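Local coordinates for protein putative hexose oxidase (Nonomuraea sp. ATCC 39727, PDB 5AWV) that probably oxidises a sugar of glycopeptide antibiotics such as teicoplanin, using a covalently bound FAD cofactor, at residues 311-316 with 328-333; 269-274 with 293-298; 245-250 with 348-353; 62-67 with 109-114. All coordinates share one frame; numbering follows the deposited sequence.

How the interactions relate
From the N terminus, interaction 4 comes first: 62-67 meets 109-114, closing a loop of about forty residues within the FAD-binding part of the chain. Interaction 3 then joins 245-250 to 348-353 and closes a much longer loop at one border of the seven-stranded antiparallel sheet. Interactions 2 and 1 both lie within that span, one after the other, each setting a helix against the same sheet. They touch, because strands 291-298 and 309-316 are neighbours: the backbone N of Gln294 bonds to Pro312 O, and His329 reaches Ser293. Interaction 4 stands apart, its centre about 41 Å from the centres of interactions 1 and 2, although interactions 3 and 4 both contact the second subunit.

Interaction 1: 311-316 with 328-333; sequences MPIQVD and AHIEAV
The imidazole of His329 lies among Met311, Ile313 and Val333. On one face stands CG2 of Val333, one helical turn further along, 3.9 Å above the plane and displaced toward the rim. At the edge, in the plane of the ring, CD1 of Ile313 comes within 3.9 Å of His329 CD2. Met311 approaches obliquely from the strand, its CE 3.9 Å from His329 NE2, and Trp277 of helix 264-280 meets the ring edge-to-face. The polar tip is satisfied as well: NE2 is hydrogen-bonded to OG of Ser293 on the neighbouring strand, which helps to fix the rotation of the ring.

Beyond the ring the contact is apolar. Met311 starts out extended, CG anti to the backbone N (chi1 -176°), and bends only at chi3, which carries the thioether end to the helix; there SD meets Val333 CG1 tip to tip at 3.9 Å. Ile313 makes the tightest approach, with CD1 only 3.5 Å from Ile330 CG1, inside usual van der Waals distance.

Strand and helix run nearly antiparallel, at 152°, as consecutive elements of the chain. Pro312, between the two strand residues that touch the helix, packs on the backbone of the bound peptide. This is an alpha+beta arrangement, in which helix 322-334, with helix 264-280 beside it, covers one face of the seven-stranded antiparallel sheet.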
# COMPACT_ATOMS: atom_id res chain seq x y z
N MET A 311 -4.98 -22.15 1.78
CA MET A 311 -4.69 -21.62 0.45
C MET A 311 -5.97 -21.09 -0.13
O MET A 311 -6.73 -21.82 -0.77
CB MET A 311 -4.02 -22.65 -0.44
CG MET A 311 -3.62 -22.11 -1.79
SD MET A 311 -2.79 -23.29 -2.88
CE MET A 311 -4.23 -24.16 -3.51
N PRO A 312 -6.25 -19.82 0.13
CA PRO A 312 -7.38 -19.23 -0.60
C PRO A 312 -7.07 -19.14 -2.10
O PRO A 312 -5.87 -18.88 -2.50
CB PRO A 312 -7.55 -17.82 0.04
CG PRO A 312 -6.69 -17.88 1.26
CD PRO A 312 -5.66 -18.91 1.12
N ILE A 313 -8.09 -19.30 -2.90
CA ILE A 313 -7.99 -19.20 -4.34
C ILE A 313 -9.17 -18.40 -4.87
O ILE A 313 -10.33 -18.56 -4.40
CB ILE A 313 -8.04 -20.59 -5.00
CG1 ILE A 313 -7.11 -21.55 -4.28
CG2 ILE A 313 -7.80 -20.54 -6.50
CD1 ILE A 313 -7.46 -22.99 -4.59
N GLN A 314 -8.93 -17.62 -5.91
CA GLN A 314 -10.04 -17.06 -6.65
C GLN A 314 -9.79 -17.04 -8.10
O GLN A 314 -8.63 -16.87 -8.56
CB GLN A 314 -10.32 -15.65 -6.12
CG GLN A 314 -9.20 -14.71 -6.25
CD GLN A 314 -9.53 -13.27 -5.71
OE1 GLN A 314 -9.58 -12.32 -6.47
NE2 GLN A 314 -9.76 -13.16 -4.47
N VAL A 315 -10.85 -17.15 -8.87
CA VAL A 315 -10.75 -17.08 -10.31
C VAL A 315 -11.86 -16.21 -10.84
O VAL A 315 -12.97 -16.26 -10.33
CB VAL A 315 -10.90 -18.49 -10.92
CG1 VAL A 315 -10.66 -18.53 -12.42
CG2 VAL A 315 -9.89 -19.38 -10.26
N ASP A 316 -11.52 -15.40 -11.83
CA ASP A 316 -12.49 -14.66 -12.63
C ASP A 316 -13.50 -15.64 -13.20
O ASP A 316 -13.14 -16.48 -14.02
CB ASP A 316 -11.74 -13.94 -13.76
CG ASP A 316 -12.65 -13.12 -14.65
OD1 ASP A 316 -13.90 -13.18 -14.54
OD2 ASP A 316 -12.07 -12.32 -15.38
N ALA A 328 -8.32 -27.67 -11.66
CA ALA A 328 -7.00 -28.06 -12.06
C ALA A 328 -5.87 -27.49 -11.23
O ALA A 328 -4.89 -28.19 -10.92
CB ALA A 328 -6.80 -27.71 -13.50
N HIS A 329 -5.96 -26.21 -10.83
CA HIS A 329 -5.00 -25.68 -9.89
C HIS A 329 -5.00 -26.42 -8.54
O HIS A 329 -3.94 -26.77 -7.98
CB HIS A 329 -5.34 -24.15 -9.64
CG HIS A 329 -4.46 -23.48 -8.65
ND1 HIS A 329 -3.14 -23.18 -8.91
CD2 HIS A 329 -4.70 -23.06 -7.40
CE1 HIS A 329 -2.61 -22.60 -7.85
NE2 HIS A 329 -3.55 -22.50 -6.93
N ILE A 330 -6.18 -26.67 -8.00
CA ILE A 330 -6.24 -27.30 -6.71
C ILE A 330 -5.64 -28.71 -6.80
O ILE A 330 -4.82 -29.14 -5.94
CB ILE A 330 -7.70 -27.44 -6.23
CG1 ILE A 330 -8.27 -26.12 -5.80
CG2 ILE A 330 -7.80 -28.44 -5.06
CD1 ILE A 330 -9.77 -26.17 -5.75
N GLU A 331 -6.01 -29.47 -7.83
CA GLU A 331 -5.47 -30.85 -7.91
C GLU A 331 -3.97 -30.90 -8.11
O GLU A 331 -3.33 -31.79 -7.55
CB GLU A 331 -6.09 -31.64 -9.04
CG GLU A 331 -7.46 -32.09 -8.71
CD GLU A 331 -7.46 -33.10 -7.57
OE1 GLU A 331 -6.80 -34.16 -7.67
OE2 GLU A 331 -8.07 -32.77 -6.57
N ALA A 332 -3.41 -29.97 -8.88
CA ALA A 332 -1.98 -29.88 -9.02
C ALA A 332 -1.37 -29.65 -7.67
O ALA A 332 -0.33 -30.21 -7.37
CB ALA A 332 -1.58 -28.74 -9.99
N VAL A 333 -1.94 -28.76 -6.88
CA VAL A 333 -1.30 -28.38 -5.64
C VAL A 333 -1.36 -29.53 -4.59
O VAL A 333 -0.39 -29.72 -3.83
CB VAL A 333 -1.87 -27.07 -5.02
CG1 VAL A 333 -1.33 -26.80 -3.61
CG2 VAL A 333 -1.43 -25.84 -5.85

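Interaction 2: 269-274 with 293-298; sequences RLLRNH and SQLMIG
A buried, largely apolar helix-on-sheet contact sets His274, Leu271 and Leu270 of helix 264-280 against Leu295 and Ile297 of strand 291-298, an inner strand of the seven-stranded antiparallel sheet. Helix and strand run nearly antiparallel, at 161°. Leu295 is central. Its CB lies over one face of the His274 imidazole, 4.1 Å from the ring centroid and 22° off the normal, a CH-pi contact. The two side chains slide past each other in opposite directions, bringing Leu295 CD2 to 3.9 Å from His274 CG. Both have CG anti to the backbone N, and this extended course lets them overlap along their lengths. Leu270 CG also stands 4.4 Å from Leu295 CD2. Further along the strand, Leu271 CD1 and Ile297 CD1 meet tip to tip at 3.9 Å.

The polar link is indirect. A water in the plane of the imidazole, at its edge, is hydrogen-bonded to His274 NE2 at 2.7 Å and donates to Ser293 O at 2.9 Å. Carbon thus covers a face of the ring while its buried nitrogen reaches the strand backbone through water, so the histidine packs here without direct hydrogen bonding to the strand.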
# COMPACT_ATOMS: atom_id res chain seq x y z
N ARG A 269 6.40 -32.25 -0.60
CA ARG A 269 5.61 -32.45 -1.80
C ARG A 269 4.65 -31.27 -2.12
O ARG A 269 4.53 -30.84 -3.28
CB ARG A 269 4.83 -33.77 -1.69
CG ARG A 269 4.06 -34.12 -2.92
CD ARG A 269 4.98 -34.42 -4.10
NE ARG A 269 4.18 -34.65 -5.28
CZ ARG A 269 3.49 -35.77 -5.51
NH1 ARG A 269 3.47 -36.79 -4.63
NH2 ARG A 269 2.81 -35.88 -6.63
N LEU A 270 3.96 -30.79 -1.14
CA LEU A 270 3.05 -29.65 -1.27
C LEU A 270 3.77 -28.38 -1.87
O LEU A 270 3.30 -27.79 -2.82
CB LEU A 270 2.43 -29.29 0.09
CG LEU A 270 1.57 -28.02 0.17
CD1 LEU A 270 0.36 -28.10 -0.73
CD2 LEU A 270 1.08 -27.80 1.55
N LEU A 271 4.84 -27.97 -1.23
CA LEU A 271 5.61 -26.79 -1.69
C LEU A 271 6.21 -26.99 -3.05
O LEU A 271 6.17 -26.03 -3.84
CB LEU A 271 6.62 -26.31 -0.67
CG LEU A 271 6.05 -25.41 0.40
CD1 LEU A 271 5.06 -26.12 1.32
CD2 LEU A 271 7.20 -24.80 1.16
N ARG A 272 6.62 -28.24 -3.42
CA ARG A 272 7.06 -28.49 -4.77
C ARG A 272 5.95 -28.41 -5.76
O ARG A 272 6.11 -27.83 -6.82
CB ARG A 272 7.85 -29.81 -4.97
CG ARG A 272 9.08 -29.88 -4.07
CD ARG A 272 9.79 -31.18 -4.24
NE ARG A 272 10.79 -31.35 -3.14
CZ ARG A 272 11.86 -32.13 -3.23
NH1 ARG A 272 12.13 -32.81 -4.39
NH2 ARG A 272 12.68 -32.22 -2.15
N ASN A 273 4.84 -29.06 -5.47
CA ASN A 273 3.65 -29.03 -6.33
C ASN A 273 3.25 -27.55 -6.68
O ASN A 273 2.99 -27.21 -7.82
CB ASN A 273 2.45 -29.63 -5.58
CG ASN A 273 2.43 -31.15 -5.53
OD1 ASN A 273 1.60 -31.73 -4.84
ND2 ASN A 273 3.34 -31.78 -6.19
N HIS A 274 3.07 -26.79 -5.63
CA HIS A 274 2.62 -25.42 -5.68
C HIS A 274 3.59 -24.57 -6.46
O HIS A 274 3.19 -23.89 -7.36
CB HIS A 274 2.45 -24.88 -4.27
CG HIS A 274 2.17 -23.41 -4.21
ND1 HIS A 274 3.17 -22.46 -4.06
CD2 HIS A 274 1.00 -22.71 -4.29
CE1 HIS A 274 2.64 -21.25 -4.07
NE2 HIS A 274 1.34 -21.37 -4.17
N SER A 293 -3.96 -17.19 -6.10
CA SER A 293 -4.01 -17.89 -4.83
C SER A 293 -2.89 -17.49 -3.96
O SER A 293 -1.89 -16.92 -4.41
CB SER A 293 -3.99 -19.42 -5.08
OG SER A 293 -2.73 -19.82 -5.59
N GLN A 294 -3.06 -17.75 -2.68
CA GLN A 294 -1.90 -17.69 -1.83
C GLN A 294 -1.81 -18.79 -0.82
O GLN A 294 -2.79 -19.08 -0.16
CB GLN A 294 -1.77 -16.32 -1.14
CG GLN A 294 -2.76 -15.92 -0.15
CD GLN A 294 -2.37 -14.56 0.52
OE1 GLN A 294 -1.66 -13.75 -0.03
NE2 GLN A 294 -2.86 -14.34 1.69
N LEU A 295 -0.63 -19.36 -0.71
CA LEU A 295 -0.37 -20.45 0.19
C LEU A 295 0.12 -19.92 1.49
O LEU A 295 1.19 -19.40 1.58
CB LEU A 295 0.53 -21.50 -0.47
CG LEU A 295 0.92 -22.74 0.39
CD1 LEU A 295 -0.31 -23.56 0.85
CD2 LEU A 295 1.91 -23.62 -0.30
N MET A 296 -0.68 -20.08 2.54
CA MET A 296 -0.40 -19.48 3.81
C MET A 296 -0.00 -20.61 4.76
O MET A 296 -0.83 -21.47 5.05
CB MET A 296 -1.59 -18.75 4.30
CG MET A 296 -2.07 -17.60 3.34
SD MET A 296 -3.79 -17.11 3.62
CE MET A 296 -3.45 -16.08 5.01
N ILE A 297 1.26 -20.63 5.15
CA ILE A 297 1.85 -21.69 5.91
C ILE A 297 2.07 -21.07 7.29
O ILE A 297 3.16 -20.60 7.62
CB ILE A 297 3.13 -22.22 5.32
CG1 ILE A 297 2.99 -22.57 3.84
CG2 ILE A 297 3.63 -23.43 6.10
CD1 ILE A 297 4.30 -22.73 3.16
N GLY A 298 1.02 -21.13 8.10
CA GLY A 298 0.97 -20.48 9.39
C GLY A 298 0.57 -21.44 10.51
O GLY A 298 0.03 -22.51 10.24
O HOH W 1 0.24 -18.86 -4.25

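Interaction 3: 245-250 with 348-353; sequences KPPATL and QRWLAS
Backbone bonds between Leu250 and Gln348 hold the end of this strand pair. Leu250 N donates to Gln348 O at 2.8 Å, and Gln348 N donates to Leu250 O at 2.7 Å with an N-H...O angle of 166°. One step on, Thr249 and Arg349 form an antiparallel non-hydrogen-bonded pair. Past it the third bond runs from Trp350 N to Ala248 O, 3.0 Å, with the donor lifted 38° out of the carbonyl plane as the strands give way to loop. Two CA-H groups add weaker contacts: Thr249 CA approaches Gln348 O, and Arg349 CA approaches Ala248 O.

Other polar groups look elsewhere. Thr249 OG1 bonds to Glu347 OE1 and Gln348 NE2 to Thr252 OG1, whereas the Arg349 side chain, through NE, and the backbone O of Trp350 are bonded to Asn44 of the second subunit.

Trp350, with CG anti to the backbone N (chi1 -175°), places its indole against Pro246. Pro246 CB stands over the face, 3.4 Å from Trp350 CE2, in a CH-pi contact; Leu250 CD1 touches the indole edge, 4.1 Å from Trp350 CE3.

A type II turn, closed by Ala352 N to Arg349 O at 3.1 Å, then redirects the chain. The arrangement is the end of an antiparallel strand pair at the border of a large sheet, where a turn takes over, here facing another subunit.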
# COMPACT_ATOMS: atom_id res chain seq x y z
N LYS A 245 -11.83 -3.21 -16.00
CA LYS A 245 -13.14 -3.53 -15.58
C LYS A 245 -13.06 -4.72 -14.64
O LYS A 245 -12.50 -5.72 -15.05
CB LYS A 245 -13.99 -3.88 -16.80
CG LYS A 245 -15.46 -4.22 -16.45
CD LYS A 245 -16.35 -4.51 -17.68
CE LYS A 245 -16.09 -3.55 -18.88
NZ LYS A 245 -17.17 -2.56 -19.28
N PRO A 246 -13.53 -4.61 -13.37
CA PRO A 246 -13.42 -5.84 -12.54
C PRO A 246 -14.34 -6.97 -13.05
O PRO A 246 -15.29 -6.75 -13.82
CB PRO A 246 -13.88 -5.35 -11.14
CG PRO A 246 -14.92 -4.34 -11.47
CD PRO A 246 -14.38 -3.61 -12.71
N PRO A 247 -14.03 -8.20 -12.68
CA PRO A 247 -14.94 -9.27 -12.99
C PRO A 247 -16.28 -9.04 -12.24
O PRO A 247 -16.25 -8.63 -11.06
CB PRO A 247 -14.26 -10.52 -12.41
CG PRO A 247 -13.10 -10.04 -11.70
CD PRO A 247 -12.80 -8.64 -12.02
N ALA A 248 -17.39 -9.35 -12.89
CA ALA A 248 -18.69 -9.33 -12.22
C ALA A 248 -18.73 -10.26 -11.02
O ALA A 248 -19.23 -9.89 -9.94
CB ALA A 248 -19.76 -9.71 -13.20
N THR A 249 -18.12 -11.46 -11.19
CA THR A 249 -18.11 -12.48 -10.17
C THR A 249 -16.81 -13.27 -10.17
O THR A 249 -16.13 -13.32 -11.20
CB THR A 249 -19.25 -13.50 -10.33
OG1 THR A 249 -19.08 -14.14 -11.54
CG2 THR A 249 -20.62 -12.84 -10.38
N LEU A 250 -16.48 -13.79 -8.99
CA LEU A 250 -15.33 -14.63 -8.74
C LEU A 250 -15.80 -16.00 -8.27
O LEU A 250 -16.78 -16.09 -7.49
CB LEU A 250 -14.46 -14.00 -7.66
CG LEU A 250 -13.88 -12.63 -8.04
CD1 LEU A 250 -13.40 -11.93 -6.77
CD2 LEU A 250 -12.72 -12.73 -9.02
N GLN A 348 -18.86 -15.53 -5.90
CA GLN A 348 -19.11 -14.25 -5.17
C GLN A 348 -19.09 -13.06 -6.10
O GLN A 348 -18.26 -12.99 -6.98
CB GLN A 348 -17.99 -14.02 -4.17
CG GLN A 348 -17.77 -15.22 -3.29
CD GLN A 348 -17.07 -14.84 -2.02
OE1 GLN A 348 -17.62 -14.11 -1.22
NE2 GLN A 348 -15.87 -15.31 -1.85
N ARG A 349 -19.96 -12.08 -5.86
CA ARG A 349 -19.98 -10.89 -6.65
C ARG A 349 -18.81 -9.97 -6.23
O ARG A 349 -18.41 -9.97 -5.08
CB ARG A 349 -21.28 -10.12 -6.45
CG ARG A 349 -22.57 -10.88 -6.74
CD ARG A 349 -23.74 -9.87 -6.68
NE ARG A 349 -23.84 -9.15 -5.39
CZ ARG A 349 -24.43 -9.62 -4.29
NH1 ARG A 349 -24.95 -10.85 -4.25
NH2 ARG A 349 -24.43 -8.91 -3.19
N TRP A 350 -18.35 -9.17 -7.15
CA TRP A 350 -17.35 -8.19 -6.87
C TRP A 350 -17.83 -7.22 -5.78
O TRP A 350 -18.96 -6.69 -5.83
CB TRP A 350 -17.04 -7.42 -8.13
CG TRP A 350 -15.92 -6.47 -7.99
CD1 TRP A 350 -15.98 -5.07 -7.89
CD2 TRP A 350 -14.58 -6.82 -7.92
NE1 TRP A 350 -14.70 -4.55 -7.79
CE2 TRP A 350 -13.83 -5.61 -7.75
CE3 TRP A 350 -13.93 -8.05 -7.88
CZ2 TRP A 350 -12.45 -5.61 -7.62
CZ3 TRP A 350 -12.54 -8.04 -7.77
CH2 TRP A 350 -11.82 -6.84 -7.62
N LEU A 351 -16.96 -7.05 -4.79
CA LEU A 351 -17.16 -6.24 -3.63
C LEU A 351 -18.47 -6.52 -2.91
O LEU A 351 -19.07 -5.62 -2.32
CB LEU A 351 -17.07 -4.74 -3.97
CG LEU A 351 -15.72 -4.21 -4.46
CD1 LEU A 351 -15.89 -2.81 -4.99
CD2 LEU A 351 -14.66 -4.29 -3.38
N ALA A 352 -18.89 -7.76 -2.91
CA ALA A 352 -20.08 -8.11 -2.13
C ALA A 352 -19.97 -7.84 -0.64
O ALA A 352 -20.96 -7.53 -0.05
CB ALA A 352 -20.54 -9.54 -2.35
N SER A 353 -18.80 -7.86 -0.03
CA SER A 353 -18.63 -7.28 1.35
C SER A 353 -17.56 -6.23 1.25
O SER A 353 -16.69 -6.35 0.38
CB SER A 353 -18.23 -8.35 2.36
OG SER A 353 -17.43 -9.32 1.70

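Interaction 4: 62-67 with 109-114; sequences HLVGST and SLLTEI
Solvent supplies the polar link between Val64 and Leu110. One water donates to Val64 O at 2.7 Å and accepts from Leu110 N, also at 2.7 Å, bridging the two backbones where they make no direct hydrogen bond.

Leucine against backbone makes up much of the remaining contact. Leu110 CB lies 3.7 Å from Val64 O and also faces the CA of Gly65. Leu111 has CG anti to its carbonyl carbon (chi1 -69°), a course that carries the branched end to segment 62-67: its CD2 rests 3.5 Å from Gly65 O and its CG is near Val64 O.

Apolar side chains meet more loosely. Leu63 CB is 4.2 Å from Leu110 CD1, and Val64 CG2 is 4.3 Å from Leu111 CD1.

These residues belong to the FAD-binding domain of the PCMH type. Strand 60-63 leads through 64-66 into helix 67-80, the first half of a beta-alpha-beta unit that continues to the parallel strand 84-87; segment 109-114 follows strand 104-107, the neighbour of 60-63 in the sheet. The Leu111 side chain is about 7 Å from the bound FAD.

A cap fixes the helix start: Ser66 is the N-cap, its OG bonded to Gln69 N. In a separate side-chain bond, Gln69 OE1 takes the N-H of Gly65.

Subunit packing adds neighbours on the other segment: Ser109 touches Leu140, and Leu110 touches Lys137, both of the second subunit.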
# COMPACT_ATOMS: atom_id res chain seq x y z
N HIS A 62 0.53 17.96 11.11
CA HIS A 62 -0.04 18.95 10.24
C HIS A 62 -1.03 18.30 9.30
O HIS A 62 -0.65 17.52 8.36
CB HIS A 62 1.13 19.60 9.50
CG HIS A 62 0.95 21.03 9.16
ND1 HIS A 62 2.01 21.86 8.86
CD2 HIS A 62 -0.17 21.78 9.01
CE1 HIS A 62 1.55 23.06 8.57
NE2 HIS A 62 0.23 23.03 8.64
N LEU A 63 -2.30 18.59 9.56
CA LEU A 63 -3.38 18.18 8.65
C LEU A 63 -3.51 19.14 7.53
O LEU A 63 -3.62 20.36 7.77
CB LEU A 63 -4.72 18.17 9.41
CG LEU A 63 -4.89 16.99 10.34
CD1 LEU A 63 -6.07 17.20 11.30
CD2 LEU A 63 -5.07 15.65 9.61
N VAL A 64 -3.49 18.62 6.31
CA VAL A 64 -3.50 19.44 5.16
C VAL A 64 -4.64 19.03 4.19
O VAL A 64 -4.84 17.87 3.94
CB VAL A 64 -2.14 19.37 4.43
CG1 VAL A 64 -1.05 19.98 5.28
CG2 VAL A 64 -1.76 17.92 4.04
N GLY A 65 -5.36 20.01 3.67
CA GLY A 65 -6.52 19.82 2.79
C GLY A 65 -6.36 20.29 1.38
O GLY A 65 -7.31 20.21 0.59
N SER A 66 -5.13 20.69 1.00
CA SER A 66 -4.83 21.07 -0.37
C SER A 66 -3.37 21.01 -0.71
O SER A 66 -2.58 21.01 0.16
CB SER A 66 -5.31 22.52 -0.65
OG SER A 66 -4.41 23.47 -0.04
N THR A 67 -3.07 21.05 -2.00
CA THR A 67 -1.66 21.01 -2.50
C THR A 67 -0.91 22.22 -1.94
O THR A 67 0.23 22.10 -1.44
CB THR A 67 -1.63 20.96 -4.01
OG1 THR A 67 -2.25 19.76 -4.40
CG2 THR A 67 -0.22 21.02 -4.56
N SER A 109 -4.93 12.74 5.65
CA SER A 109 -6.29 12.24 5.94
C SER A 109 -7.40 13.05 5.25
O SER A 109 -8.44 12.47 4.82
CB SER A 109 -6.60 12.33 7.43
OG SER A 109 -5.93 11.41 8.25
N LEU A 110 -7.22 14.37 5.17
CA LEU A 110 -8.23 15.22 4.52
C LEU A 110 -8.20 15.16 3.00
O LEU A 110 -9.17 15.62 2.39
CB LEU A 110 -8.11 16.66 5.03
CG LEU A 110 -8.32 16.93 6.52
CD1 LEU A 110 -8.05 18.38 6.82
CD2 LEU A 110 -9.72 16.62 6.99
N LEU A 111 -7.15 14.61 2.36
CA LEU A 111 -7.08 14.58 0.89
C LEU A 111 -7.63 13.36 0.28
O LEU A 111 -6.87 12.43 0.02
CB LEU A 111 -5.62 14.73 0.43
CG LEU A 111 -4.98 16.11 0.66
CD1 LEU A 111 -3.45 16.14 0.48
CD2 LEU A 111 -5.60 17.21 -0.22
N THR A 112 -8.92 13.34 -0.02
CA THR A 112 -9.63 12.10 -0.36
C THR A 112 -10.47 12.19 -1.66
O THR A 112 -11.41 11.45 -1.83
CB THR A 112 -10.57 11.67 0.77
OG1 THR A 112 -11.52 12.70 0.98
CG2 THR A 112 -9.88 11.41 2.03
N GLU A 113 -10.17 13.09 -2.57
CA GLU A 113 -10.93 13.12 -3.84
C GLU A 113 -10.68 11.88 -4.74
O GLU A 113 -9.55 11.38 -4.83
CB GLU A 113 -10.57 14.39 -4.62
CG GLU A 113 -11.12 14.41 -6.05
CD GLU A 113 -11.87 15.67 -6.41
OE1 GLU A 113 -11.36 16.45 -7.27
OE2 GLU A 113 -12.98 15.83 -5.85
N ILE A 114 -11.73 11.41 -5.41
CA ILE A 114 -11.63 10.39 -6.42
C ILE A 114 -12.57 10.84 -7.49
O ILE A 114 -13.82 10.98 -7.25
CB ILE A 114 -12.07 9.00 -5.90
CG1 ILE A 114 -11.30 8.61 -4.66
CG2 ILE A 114 -12.10 7.95 -7.05
CD1 ILE A 114 -11.97 7.40 -3.99
O HOH W 2 -5.06 15.90 5.83